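Local coordinates for protein 1-carboxybiuret hydrolase subunit AtzE (Pseudomonas sp., PDB 6C62) that hydrolyses 1-carboxybiuret to urea-1,3-dicarboxylate and ammonia, an amidase-family step in the breakdown of atrazine, at residues 74-79 / 118-123; 33-38 / 154-159; 169-174 / 204-209; 44-49 / 111-116. All blocks are in the same frame, centred on the assembly; numbering follows the deposited sequence.

Contact 1: residues 74-79 / 118-123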
loop_
_atom_site.group_PDB
_atom_site.type_symbol
_atom_site.label_atom_id
_atom_site.label_comp_id
_atom_site.label_asym_id
_atom_site.label_seq_id
_atom_site.Cartn_x
_atom_site.Cartn_y
_atom_site.Cartn_z
ATOM N N LYS A 74 10.381 23.865 9.541
ATOM C CA LYS A 74 11.431 22.944 9.143
ATOM C C LYS A 74 11.664 23.045 7.636
ATOM O O LYS A 74 10.700 23.193 6.851
ATOM C CB LYS A 74 10.978 21.552 9.541
ATOM C CG LYS A 74 12.021 20.465 9.402
ATOM C CD LYS A 74 11.407 19.164 9.911
ATOM C CE LYS A 74 12.444 18.064 9.974
ATOM N NZ LYS A 74 11.831 16.858 10.595
ATOM N N ASN A 75 12.935 23.042 7.215
ATOM C CA ASN A 75 13.261 23.377 5.835
ATOM C C ASN A 75 12.962 22.275 4.819
ATOM O O ASN A 75 13.358 22.391 3.673
ATOM C CB ASN A 75 14.653 23.988 5.734
ATOM C CG ASN A 75 15.812 22.993 5.867
ATOM O OD1 ASN A 75 15.656 21.797 5.680
ATOM N ND2 ASN A 75 16.976 23.512 6.235
ATOM N N LEU A 76 12.237 21.212 5.209
ATOM C CA LEU A 76 11.544 20.368 4.234
ATOM C C LEU A 76 10.158 20.953 3.740
ATOM O O LEU A 76 9.553 20.393 2.812
ATOM C CB LEU A 76 11.405 18.951 4.755
ATOM C CG LEU A 76 10.660 18.679 6.068
ATOM C CD1 LEU A 76 9.184 18.917 5.903
ATOM C CD2 LEU A 76 10.870 17.237 6.557
ATOM N N PHE A 77 9.697 22.065 4.326
ATOM C CA PHE A 77 8.488 22.706 3.881
ATOM C C PHE A 77 8.838 23.675 2.755
ATOM O O PHE A 77 9.784 24.489 2.888
ATOM C CB PHE A 77 7.739 23.502 4.958
ATOM C CG PHE A 77 7.019 22.672 5.982
ATOM C CD1 PHE A 77 7.678 22.118 7.057
ATOM C CD2 PHE A 77 5.659 22.422 5.855
ATOM C CE1 PHE A 77 6.991 21.344 8.027
ATOM C CE2 PHE A 77 4.971 21.672 6.776
ATOM C CZ PHE A 77 5.637 21.113 7.884
ATOM N N ASP A 78 8.058 23.597 1.679
ATOM C CA ASP A 78 8.194 24.542 0.527
ATOM C C ASP A 78 7.762 25.916 0.989
ATOM O O ASP A 78 6.683 26.068 1.607
ATOM C CB ASP A 78 7.263 24.162 -0.641
ATOM C CG ASP A 78 7.766 22.961 -1.490
ATOM O OD1 ASP A 78 8.915 22.470 -1.319
ATOM O OD2 ASP A 78 6.961 22.475 -2.344
ATOM N N ILE A 79 8.608 26.888 0.716
ATOM C CA ILE A 79 8.367 28.306 0.942
ATOM C C ILE A 79 8.517 28.935 -0.452
ATOM O O ILE A 79 9.547 28.767 -1.123
ATOM C CB ILE A 79 9.371 28.928 1.919
ATOM C CG1 ILE A 79 9.288 28.292 3.292
ATOM C CG2 ILE A 79 9.100 30.429 2.025
ATOM C CD1 ILE A 79 10.391 28.717 4.236
ATOM N N LEU A 118 14.036 26.286 8.964
ATOM C CA LEU A 118 14.769 25.754 10.108
ATOM C C LEU A 118 15.578 24.498 9.813
ATOM O O LEU A 118 15.171 23.618 9.039
ATOM C CB LEU A 118 13.791 25.451 11.264
ATOM C CG LEU A 118 12.936 26.621 11.685
ATOM C CD1 LEU A 118 11.915 26.132 12.675
ATOM C CD2 LEU A 118 13.758 27.747 12.295
ATOM N N ASN A 119 16.700 24.390 10.523
ATOM C CA ASN A 119 17.665 23.289 10.358
ATOM C C ASN A 119 17.029 21.932 10.744
ATOM O O ASN A 119 16.124 21.871 11.597
ATOM C CB ASN A 119 18.909 23.564 11.221
ATOM C CG ASN A 119 20.138 22.753 10.830
ATOM O OD1 ASN A 119 20.313 22.344 9.676
ATOM N ND2 ASN A 119 21.039 22.526 11.844
ATOM N N MET A 120 17.526 20.863 10.110
ATOM C CA MET A 120 17.045 19.522 10.293
ATOM C C MET A 120 18.126 18.522 9.943
ATOM O O MET A 120 19.067 18.840 9.235
ATOM C CB MET A 120 15.780 19.280 9.465
ATOM C CG MET A 120 15.956 19.549 7.952
ATOM S SD MET A 120 14.570 19.009 6.924
ATOM C CE MET A 120 14.742 17.234 6.816
ATOM N N ASP A 121 18.001 17.288 10.430
ATOM C CA ASP A 121 18.867 16.216 9.933
ATOM C C ASP A 121 18.581 16.025 8.464
ATOM O O ASP A 121 17.411 16.106 8.028
ATOM C CB ASP A 121 18.659 14.886 10.623
ATOM C CG ASP A 121 19.223 14.868 12.054
ATOM O OD1 ASP A 121 20.482 14.898 12.265
ATOM O OD2 ASP A 121 18.396 14.842 12.993
ATOM N N GLU A 122 19.633 15.769 7.697
ATOM C CA GLU A 122 19.485 15.648 6.229
ATOM C C GLU A 122 18.452 14.611 5.850
ATOM O O GLU A 122 18.516 13.494 6.274
ATOM C CB GLU A 122 20.814 15.292 5.565
ATOM C CG GLU A 122 20.609 15.010 4.092
ATOM C CD GLU A 122 21.864 14.612 3.353
ATOM O OE1 GLU A 122 22.106 13.354 3.296
ATOM O OE2 GLU A 122 22.534 15.516 2.762
ATOM N N PHE A 123 17.494 15.025 5.029
ATOM C CA PHE A 123 16.458 14.171 4.505
ATOM C C PHE A 123 15.616 13.525 5.566
ATOM O O PHE A 123 14.953 12.526 5.312
ATOM C CB PHE A 123 17.029 13.148 3.467
ATOM C CG PHE A 123 17.499 13.767 2.175
ATOM C CD1 PHE A 123 16.787 14.748 1.538
ATOM C CD2 PHE A 123 18.680 13.344 1.570
ATOM C CE1 PHE A 123 17.236 15.275 0.323
ATOM C CE2 PHE A 123 19.111 13.850 0.382
ATOM C CZ PHE A 123 18.386 14.829 -0.254
HETATM O O HOH W 1 19.429 22.077 7.188
#

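Contact 2: residues 33-38 / 154-159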
loop_
_atom_site.group_PDB
_atom_site.type_symbol
_atom_site.label_atom_id
_atom_site.label_comp_id
_atom_site.label_asym_id
_atom_site.label_seq_id
_atom_site.Cartn_x
_atom_site.Cartn_y
_atom_site.Cartn_z
ATOM N N GLY A 33 23.466 32.869 15.862
ATOM C CA GLY A 33 24.846 32.505 15.624
ATOM C C GLY A 33 25.222 31.263 16.460
ATOM O O GLY A 33 25.870 30.359 15.928
ATOM N N LEU A 34 24.795 31.211 17.738
ATOM C CA LEU A 34 25.069 30.071 18.589
ATOM C C LEU A 34 24.048 28.872 18.443
ATOM O O LEU A 34 24.436 27.720 18.334
ATOM C CB LEU A 34 25.076 30.515 20.023
ATOM C CG LEU A 34 25.464 29.454 21.054
ATOM C CD1 LEU A 34 26.832 28.854 20.805
ATOM C CD2 LEU A 34 25.399 30.123 22.416
ATOM N N ILE A 35 22.755 29.158 18.447
ATOM C CA ILE A 35 21.728 28.085 18.465
ATOM C C ILE A 35 21.706 27.376 17.106
ATOM O O ILE A 35 21.556 26.155 17.045
ATOM C CB ILE A 35 20.358 28.654 18.811
ATOM C CG1 ILE A 35 20.365 29.335 20.218
ATOM C CG2 ILE A 35 19.271 27.577 18.740
ATOM C CD1 ILE A 35 20.941 28.482 21.300
ATOM N N ASN A 36 21.862 28.137 16.024
ATOM C CA ASN A 36 21.864 27.626 14.658
ATOM C C ASN A 36 20.557 26.845 14.329
ATOM O O ASN A 36 20.594 25.761 13.807
ATOM C CB ASN A 36 23.108 26.760 14.399
ATOM C CG ASN A 36 23.309 26.448 12.932
ATOM O OD1 ASN A 36 23.236 27.335 12.117
ATOM N ND2 ASN A 36 23.638 25.185 12.598
ATOM N N ALA A 37 19.426 27.427 14.690
ATOM C CA ALA A 37 18.109 26.873 14.357
ATOM C C ALA A 37 17.666 27.275 12.966
ATOM O O ALA A 37 16.980 26.478 12.332
ATOM C CB ALA A 37 17.075 27.305 15.365
ATOM N N PHE A 38 18.044 28.442 12.456
ATOM C CA PHE A 38 17.579 28.907 11.151
ATOM C C PHE A 38 18.529 28.624 9.994
ATOM O O PHE A 38 19.717 28.831 10.118
ATOM C CB PHE A 38 17.307 30.414 11.157
ATOM C CG PHE A 38 15.991 30.790 11.760
ATOM C CD1 PHE A 38 15.822 30.787 13.127
ATOM C CD2 PHE A 38 14.930 31.143 10.944
ATOM C CE1 PHE A 38 14.606 31.143 13.711
ATOM C CE2 PHE A 38 13.714 31.498 11.485
ATOM C CZ PHE A 38 13.541 31.491 12.899
ATOM N N SER A 154 13.158 23.356 14.856
ATOM C CA SER A 154 11.789 23.632 15.269
ATOM C C SER A 154 11.661 23.647 16.728
ATOM O O SER A 154 10.964 24.515 17.272
ATOM C CB SER A 154 10.797 22.626 14.636
ATOM O OG SER A 154 10.978 22.625 13.204
ATOM N N GLY A 155 12.330 22.743 17.423
ATOM C CA GLY A 155 12.318 22.765 18.892
ATOM C C GLY A 155 13.184 23.898 19.473
ATOM O O GLY A 155 12.779 24.579 20.408
ATOM N N ALA A 156 14.369 24.079 18.924
ATOM C CA ALA A 156 15.311 25.081 19.453
ATOM C C ALA A 156 14.808 26.482 19.258
ATOM O O ALA A 156 14.964 27.294 20.147
ATOM C CB ALA A 156 16.686 24.939 18.839
ATOM N N ALA A 157 14.201 26.771 18.119
ATOM C CA ALA A 157 13.700 28.135 17.901
ATOM C C ALA A 157 12.687 28.534 18.953
ATOM O O ALA A 157 12.653 29.730 19.344
ATOM C CB ALA A 157 13.103 28.318 16.509
ATOM N N ILE A 158 11.877 27.581 19.419
ATOM C CA ILE A 158 10.875 27.893 20.428
ATOM C C ILE A 158 11.537 28.030 21.812
ATOM O O ILE A 158 11.285 29.014 22.492
ATOM C CB ILE A 158 9.750 26.872 20.486
ATOM C CG1 ILE A 158 9.041 26.877 19.108
ATOM C CG2 ILE A 158 8.786 27.190 21.610
ATOM C CD1 ILE A 158 8.278 25.674 18.931
ATOM N N ALA A 159 12.471 27.141 22.157
ATOM C CA ALA A 159 13.070 27.170 23.473
ATOM C C ALA A 159 13.997 28.396 23.622
ATOM O O ALA A 159 14.161 28.885 24.693
ATOM C CB ALA A 159 13.824 25.923 23.757
#

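Contact 3: residues 169-174 / 204-209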
loop_
_atom_site.group_PDB
_atom_site.type_symbol
_atom_site.label_atom_id
_atom_site.label_comp_id
_atom_site.label_asym_id
_atom_site.label_seq_id
_atom_site.Cartn_x
_atom_site.Cartn_y
_atom_site.Cartn_z
ATOM N N SER A 169 8.238 17.783 11.276
ATOM C CA SER A 169 7.757 16.509 10.788
ATOM C C SER A 169 8.128 15.450 11.780
ATOM O O SER A 169 9.074 15.593 12.567
ATOM C CB SER A 169 8.259 16.164 9.369
ATOM O OG SER A 169 9.588 15.680 9.337
ATOM N N ASP A 170 7.338 14.383 11.762
ATOM C CA ASP A 170 7.488 13.254 12.659
ATOM C C ASP A 170 7.114 11.955 11.924
ATOM O O ASP A 170 5.951 11.720 11.580
ATOM C CB ASP A 170 6.599 13.470 13.932
ATOM C CG ASP A 170 6.909 12.445 15.060
ATOM O OD1 ASP A 170 7.006 11.243 14.755
ATOM O OD2 ASP A 170 7.024 12.847 16.252
ATOM N N THR A 171 8.111 11.124 11.675
ATOM C CA THR A 171 7.887 9.849 11.062
ATOM C C THR A 171 7.951 8.772 12.128
ATOM O O THR A 171 6.972 8.025 12.308
ATOM C CB THR A 171 8.927 9.640 9.951
ATOM O OG1 THR A 171 8.787 10.690 9.030
ATOM C CG2 THR A 171 8.680 8.348 9.192
ATOM N N ASN A 172 9.061 8.736 12.848
ATOM C CA ASN A 172 9.309 7.794 13.929
ATOM C C ASN A 172 9.640 8.498 15.251
ATOM O O ASN A 172 10.128 7.852 16.186
ATOM C CB ASN A 172 10.493 6.942 13.524
ATOM C CG ASN A 172 10.192 6.078 12.288
ATOM O OD1 ASN A 172 9.227 5.307 12.287
ATOM N ND2 ASN A 172 11.017 6.226 11.229
ATOM N N GLY A 173 9.389 9.798 15.330
ATOM C CA GLY A 173 9.661 10.577 16.531
ATOM C C GLY A 173 10.085 12.005 16.367
ATOM O O GLY A 173 10.255 12.697 17.353
ATOM N N SER A 174 10.227 12.490 15.180
ATOM C CA SER A 174 10.933 13.736 14.949
ATOM C C SER A 174 10.280 15.063 15.341
ATOM O O SER A 174 10.924 16.105 15.172
ATOM C CB SER A 174 11.400 13.770 13.482
ATOM O OG SER A 174 12.520 12.898 13.381
ATOM N N HIS A 204 6.784 7.750 2.727
ATOM C CA HIS A 204 5.402 7.995 2.327
ATOM C C HIS A 204 4.391 7.268 3.253
ATOM O O HIS A 204 3.323 7.800 3.589
ATOM C CB HIS A 204 5.200 7.507 0.869
ATOM C CG HIS A 204 5.985 8.252 -0.150
ATOM N ND1 HIS A 204 6.589 7.628 -1.234
ATOM C CD2 HIS A 204 6.187 9.588 -0.302
ATOM C CE1 HIS A 204 7.146 8.574 -1.990
ATOM N NE2 HIS A 204 6.927 9.765 -1.436
ATOM N N SER A 205 4.740 6.059 3.667
ATOM C CA SER A 205 3.848 5.253 4.508
ATOM C C SER A 205 3.739 5.731 5.983
ATOM O O SER A 205 2.890 5.218 6.744
ATOM C CB SER A 205 4.326 3.778 4.529
ATOM O OG SER A 205 4.118 3.063 3.311
ATOM N N ILE A 206 4.630 6.627 6.442
ATOM C CA ILE A 206 4.654 6.978 7.872
ATOM C C ILE A 206 4.801 8.451 8.213
ATOM O O ILE A 206 4.523 8.840 9.349
ATOM C CB ILE A 206 5.745 6.144 8.636
ATOM C CG1 ILE A 206 5.783 4.650 8.226
ATOM C CG2 ILE A 206 5.503 6.185 10.128
ATOM C CD1 ILE A 206 6.930 3.892 8.870
ATOM N N ASP A 207 5.199 9.323 7.284
ATOM C CA ASP A 207 5.421 10.748 7.625
ATOM C C ASP A 207 4.186 11.434 8.140
ATOM O O ASP A 207 3.126 11.321 7.519
ATOM C CB ASP A 207 5.885 11.609 6.424
ATOM C CG ASP A 207 7.235 11.223 5.851
ATOM O OD1 ASP A 207 8.048 10.599 6.535
ATOM O OD2 ASP A 207 7.441 11.599 4.626
ATOM N N HIS A 208 4.333 12.193 9.225
ATOM C CA HIS A 208 3.304 13.078 9.771
ATOM C C HIS A 208 3.885 14.509 9.861
ATOM O O HIS A 208 5.090 14.683 10.057
ATOM C CB HIS A 208 2.990 12.748 11.231
ATOM C CG HIS A 208 2.503 11.370 11.522
ATOM N ND1 HIS A 208 3.316 10.254 11.526
ATOM C CD2 HIS A 208 1.322 10.976 12.051
ATOM C CE1 HIS A 208 2.615 9.208 11.952
ATOM N NE2 HIS A 208 1.402 9.623 12.287
ATOM N N LEU A 209 3.038 15.536 9.781
ATOM C CA LEU A 209 3.457 16.923 9.966
ATOM C C LEU A 209 2.669 17.512 11.098
ATOM O O LEU A 209 1.524 17.124 11.345
ATOM C CB LEU A 209 3.188 17.751 8.734
ATOM C CG LEU A 209 3.855 17.244 7.424
ATOM C CD1 LEU A 209 3.380 18.145 6.318
ATOM C CD2 LEU A 209 5.384 17.286 7.585
#

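Contact 4: residues 44-49 / 111-116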
loop_
_atom_site.group_PDB
_atom_site.type_symbol
_atom_site.label_atom_id
_atom_site.label_comp_id
_atom_site.label_asym_id
_atom_site.label_seq_id
_atom_site.Cartn_x
_atom_site.Cartn_y
_atom_site.Cartn_z
ATOM N N GLU A 44 11.966 40.054 4.201
ATOM C CA GLU A 44 11.097 40.859 3.384
ATOM C C GLU A 44 9.631 40.336 3.420
ATOM O O GLU A 44 8.690 41.113 3.565
ATOM C CB GLU A 44 11.621 40.882 1.929
ATOM C CG GLU A 44 10.895 41.876 1.037
ATOM C CD GLU A 44 11.360 41.910 -0.436
ATOM O OE1 GLU A 44 12.504 41.507 -0.702
ATOM O OE2 GLU A 44 10.571 42.333 -1.317
ATOM N N ARG A 45 9.459 39.034 3.289
ATOM C CA ARG A 45 8.152 38.435 3.427
ATOM C C ARG A 45 7.535 38.665 4.808
ATOM O O ARG A 45 6.364 38.988 4.913
ATOM C CB ARG A 45 8.206 36.949 3.130
ATOM C CG ARG A 45 6.859 36.291 3.219
ATOM C CD ARG A 45 7.011 34.810 3.070
ATOM N NE ARG A 45 5.771 34.125 3.404
ATOM C CZ ARG A 45 5.308 33.059 2.812
ATOM N NH1 ARG A 45 5.969 32.463 1.827
ATOM N NH2 ARG A 45 4.151 32.583 3.242
ATOM N N ALA A 46 8.292 38.455 5.864
ATOM C CA ALA A 46 7.797 38.656 7.193
ATOM C C ALA A 46 7.293 40.073 7.393
ATOM O O ALA A 46 6.248 40.282 7.993
ATOM C CB ALA A 46 8.883 38.379 8.189
ATOM N N ARG A 47 8.087 41.041 6.946
ATOM C CA ARG A 47 7.722 42.422 7.150
ATOM C C ARG A 47 6.453 42.785 6.362
ATOM O O ARG A 47 5.628 43.522 6.901
ATOM C CB ARG A 47 8.865 43.385 6.791
ATOM C CG ARG A 47 9.972 43.301 7.800
ATOM C CD ARG A 47 11.271 43.965 7.351
ATOM N NE ARG A 47 12.177 44.155 8.475
ATOM C CZ ARG A 47 13.491 44.314 8.374
ATOM N NH1 ARG A 47 14.088 44.316 7.184
ATOM N NH2 ARG A 47 14.207 44.468 9.463
ATOM N N ALA A 48 6.318 42.268 5.141
ATOM C CA ALA A 48 5.118 42.557 4.331
ATOM C C ALA A 48 3.892 41.878 4.933
ATOM O O ALA A 48 2.806 42.484 4.921
ATOM C CB ALA A 48 5.279 42.114 2.903
ATOM N N GLU A 49 4.034 40.661 5.476
ATOM C CA GLU A 49 2.913 39.994 6.141
ATOM C C GLU A 49 2.423 40.729 7.384
ATOM O O GLU A 49 1.189 40.886 7.598
ATOM C CB GLU A 49 3.195 38.514 6.446
ATOM C CG GLU A 49 3.156 37.614 5.197
ATOM C CD GLU A 49 3.638 36.144 5.435
ATOM O OE1 GLU A 49 4.285 35.832 6.473
ATOM O OE2 GLU A 49 3.432 35.272 4.546
ATOM N N GLY A 111 -3.346 34.450 9.467
ATOM C CA GLY A 111 -2.734 35.736 9.843
ATOM C C GLY A 111 -1.330 35.578 10.369
ATOM O O GLY A 111 -0.763 36.541 10.770
ATOM N N ALA A 112 -0.789 34.350 10.400
ATOM C CA ALA A 112 0.541 34.150 10.926
ATOM C C ALA A 112 1.601 34.686 9.960
ATOM O O ALA A 112 1.405 34.752 8.750
ATOM C CB ALA A 112 0.759 32.706 11.295
ATOM N N VAL A 113 2.738 35.035 10.529
ATOM C CA VAL A 113 3.842 35.716 9.850
ATOM C C VAL A 113 5.096 34.853 9.811
ATOM O O VAL A 113 5.710 34.530 10.875
ATOM C CB VAL A 113 4.158 37.041 10.596
ATOM C CG1 VAL A 113 5.384 37.723 10.021
ATOM C CG2 VAL A 113 2.947 37.975 10.508
ATOM N N LEU A 114 5.545 34.523 8.596
ATOM C CA LEU A 114 6.605 33.556 8.419
ATOM C C LEU A 114 7.981 34.199 8.485
ATOM O O LEU A 114 8.282 35.093 7.679
ATOM C CB LEU A 114 6.443 32.826 7.070
ATOM C CG LEU A 114 7.571 31.856 6.705
ATOM C CD1 LEU A 114 7.525 30.686 7.611
ATOM C CD2 LEU A 114 7.397 31.381 5.298
ATOM N N LEU A 115 8.820 33.702 9.386
ATOM C CA LEU A 115 10.154 34.220 9.584
ATOM C C LEU A 115 11.252 33.427 8.900
ATOM O O LEU A 115 12.372 33.989 8.661
ATOM C CB LEU A 115 10.466 34.325 11.070
ATOM C CG LEU A 115 10.154 35.687 11.669
ATOM C CD1 LEU A 115 8.810 36.292 11.345
ATOM C CD2 LEU A 115 10.207 35.464 13.147
ATOM N N GLY A 116 10.987 32.152 8.576
ATOM C CA GLY A 116 11.887 31.447 7.680
ATOM C C GLY A 116 11.952 29.946 7.886
ATOM O O GLY A 116 10.981 29.337 8.383
#

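Contact 1: residues 74-79 / 118-123
M120 lies across the aliphatic chain of K74 at about a right angle, its CB 3.6 Å from K74 CE and its sulfur equally close to K74 CG and CE. The lysine is extended throughout (chi1 -171°), which carries NZ past the methionine to S169, S150 and S151, all hydrogen-bonded to it. K74 and S150 are probably the charge relay of this amidase, as in relatives with the Ser-Ser-Lys catalytic triad, so M120 packs on the shaft of a residue whose amine probably serves in the active site.

The sulfur is shared between neighbours: M120 SD stands 3.8 Å from L76 CB, and the bend at chi3 (-76°) turns CE toward L76 CD2. N75 approaches from a third direction, its OD1 3.2 Å from both M120 CG and M120 SD; that oxygen accepts a hydrogen bond from the backbone of G87. N75 ND2 is hydrogen-bonded to T39 OG1 and also donates to a water, which in turn donates to N119 OD1, while N119 ND2 is hydrogen-bonded to G135 O. The backbones meet where N75 N reaches L118 O at 2.9 Å. A type I turn from K74 to F77 then swings the chain away from residues 118-123.

The whole contact is buried where parallel strands 70-74 and 113-118 run out into loops, with strand 165-170 beside L76 and L118, and helix 152-159 against K74 and L118.

Contact 2: residues 33-38 / 154-159
I35 and A156 make the closest approach here, and they do so through one branch of the isoleucine. From CB, which is directed at helix 152-159, CG2 runs on to meet A156 CB at 3.7 Å; it stands anti to the backbone N of I35. The other branch, CG1 with CD1 at its end, takes the position beside that N and leaves the contact with A156 to the methyl.

Helix 17-35 ends at this point, and N36, with a positive phi of 57°, turns the chain out of it toward edge strand 38-41 of the large mixed sheet of the amidase fold. That turn presents A37 to helix 152-159. A37 CB faces two alanine methyls, 4.2 Å from A156 CB and 4.3 Å from A157 CB, and small side chains on both parts let the backbones come near, with the CA atoms of A37 and A157 5.8 Å apart. Next along, the F38 ring extends its CE1 to within 4.3 Å of A157 CB, an oblique approach. The backbone N atoms of A37 and F38 are both held by the carboxylate of D32, one on each oxygen, and T137 of strand 135-139 packs against A156.

Contact 3: residues 169-174 / 204-209
T171 and D207 lie side by side and point the same way, just beyond the end of an antiparallel strand pair, 165-170 with 208-213, in the central sheet of the amidase fold. T171 OG1 donates to D207 OD1 at 2.6 Å, meeting the carboxylate on its anti side and 27° out of its plane, while D207 OD2 takes the backbone N of F202. I206 instead crosses T171 at about a right angle: its CB is 3.7 Å from the threonine CG2, and its CG2 lies against T171 O.

Within the sheet, D170 and H208 form a hydrogen-bonded pair. D170 N donates to H208 O at 2.8 Å, and the return bond runs from H208 N to D170 O at 2.9 Å. H208 CG stands beside its own backbone N (chi1 -59°), which brings ND1 near the same D170 O for an additional, weak bond with the oxygen at the ring edge. The D170 and H208 side chains share one face of the sheet, on which the D170 carboxylate forms a salt bridge with R176. D170 OD1 also receives a weak bond from G173 N, closing the loop that leads to S174, the probable acyl-ester nucleophile.

The opposite face carries S169 and L209, a non-hydrogen-bonded pair. There S169 OG is the hydrogen-bond partner of K74 NZ, and L209 CD2 rests 3.6 Å from S169 CB.

Contact 4: residues 44-49 / 111-116
Helix 44-49 and strand 113-116 run nearly antiparallel, their short axes 166° apart in direction and 7.0 Å from each other at closest approach. E49 ties the two together. Its chain, extended beyond CG, brings OE1 2.8 Å from L114 N in a bond that is almost straight (173° at the hydrogen) and lies nearly along the C-O axis of the carboxylate. The second oxygen faces R45, one helical turn earlier: R45 NE meets E49 OE2 from above the carboxylate plane in a salt bridge, and R45 NH2 adds a weak bond.

Held in this way, the guanidinium offers one face to L114, whose CD2 lies over its centre, 3.7 Å from R45 CZ. R45 NH1 has a second acidic partner in D100, so two carboxylates probably stabilise its charge. Beside them A46 packs closely, its CB 3.4 Å from L114 O and 3.8 Å from L115 CD1, while V113 CG1 touches A46 O.

G111, in a Schellman motif, ends helix 102-109 and leads into the strand; that helix also borders R45 and E49 through K108. L115 turns to helix 17-35, touching A24 and I28, and strand 70-74 runs beside L114, which packs on Y71 and V73.

Overall arrangement
The four contacts illustrate how a probable catalytic centre gathers at strand ends of one mixed sheet and in the loops that follow them. Along the chain, contact 2 opens first and spans both contact 4 and contact 1, whose segments alternate; contact 3 follows. Strand 113-118 links contacts 4 and 1, packed under helix 43-58 at its start and reaching K74 at its end. Contacts 1 and 3, with centres about 13 Å apart, meet through K74 and S169 and bring K74 close to S174, two of the three probable catalytic residues. Contact 2, also about 13 Å from contact 1, touches it through A37 and N119 at the sheet edge. Contacts 3 and 4, about 26 Å apart between centres, do not touch, though both reach the same sheet.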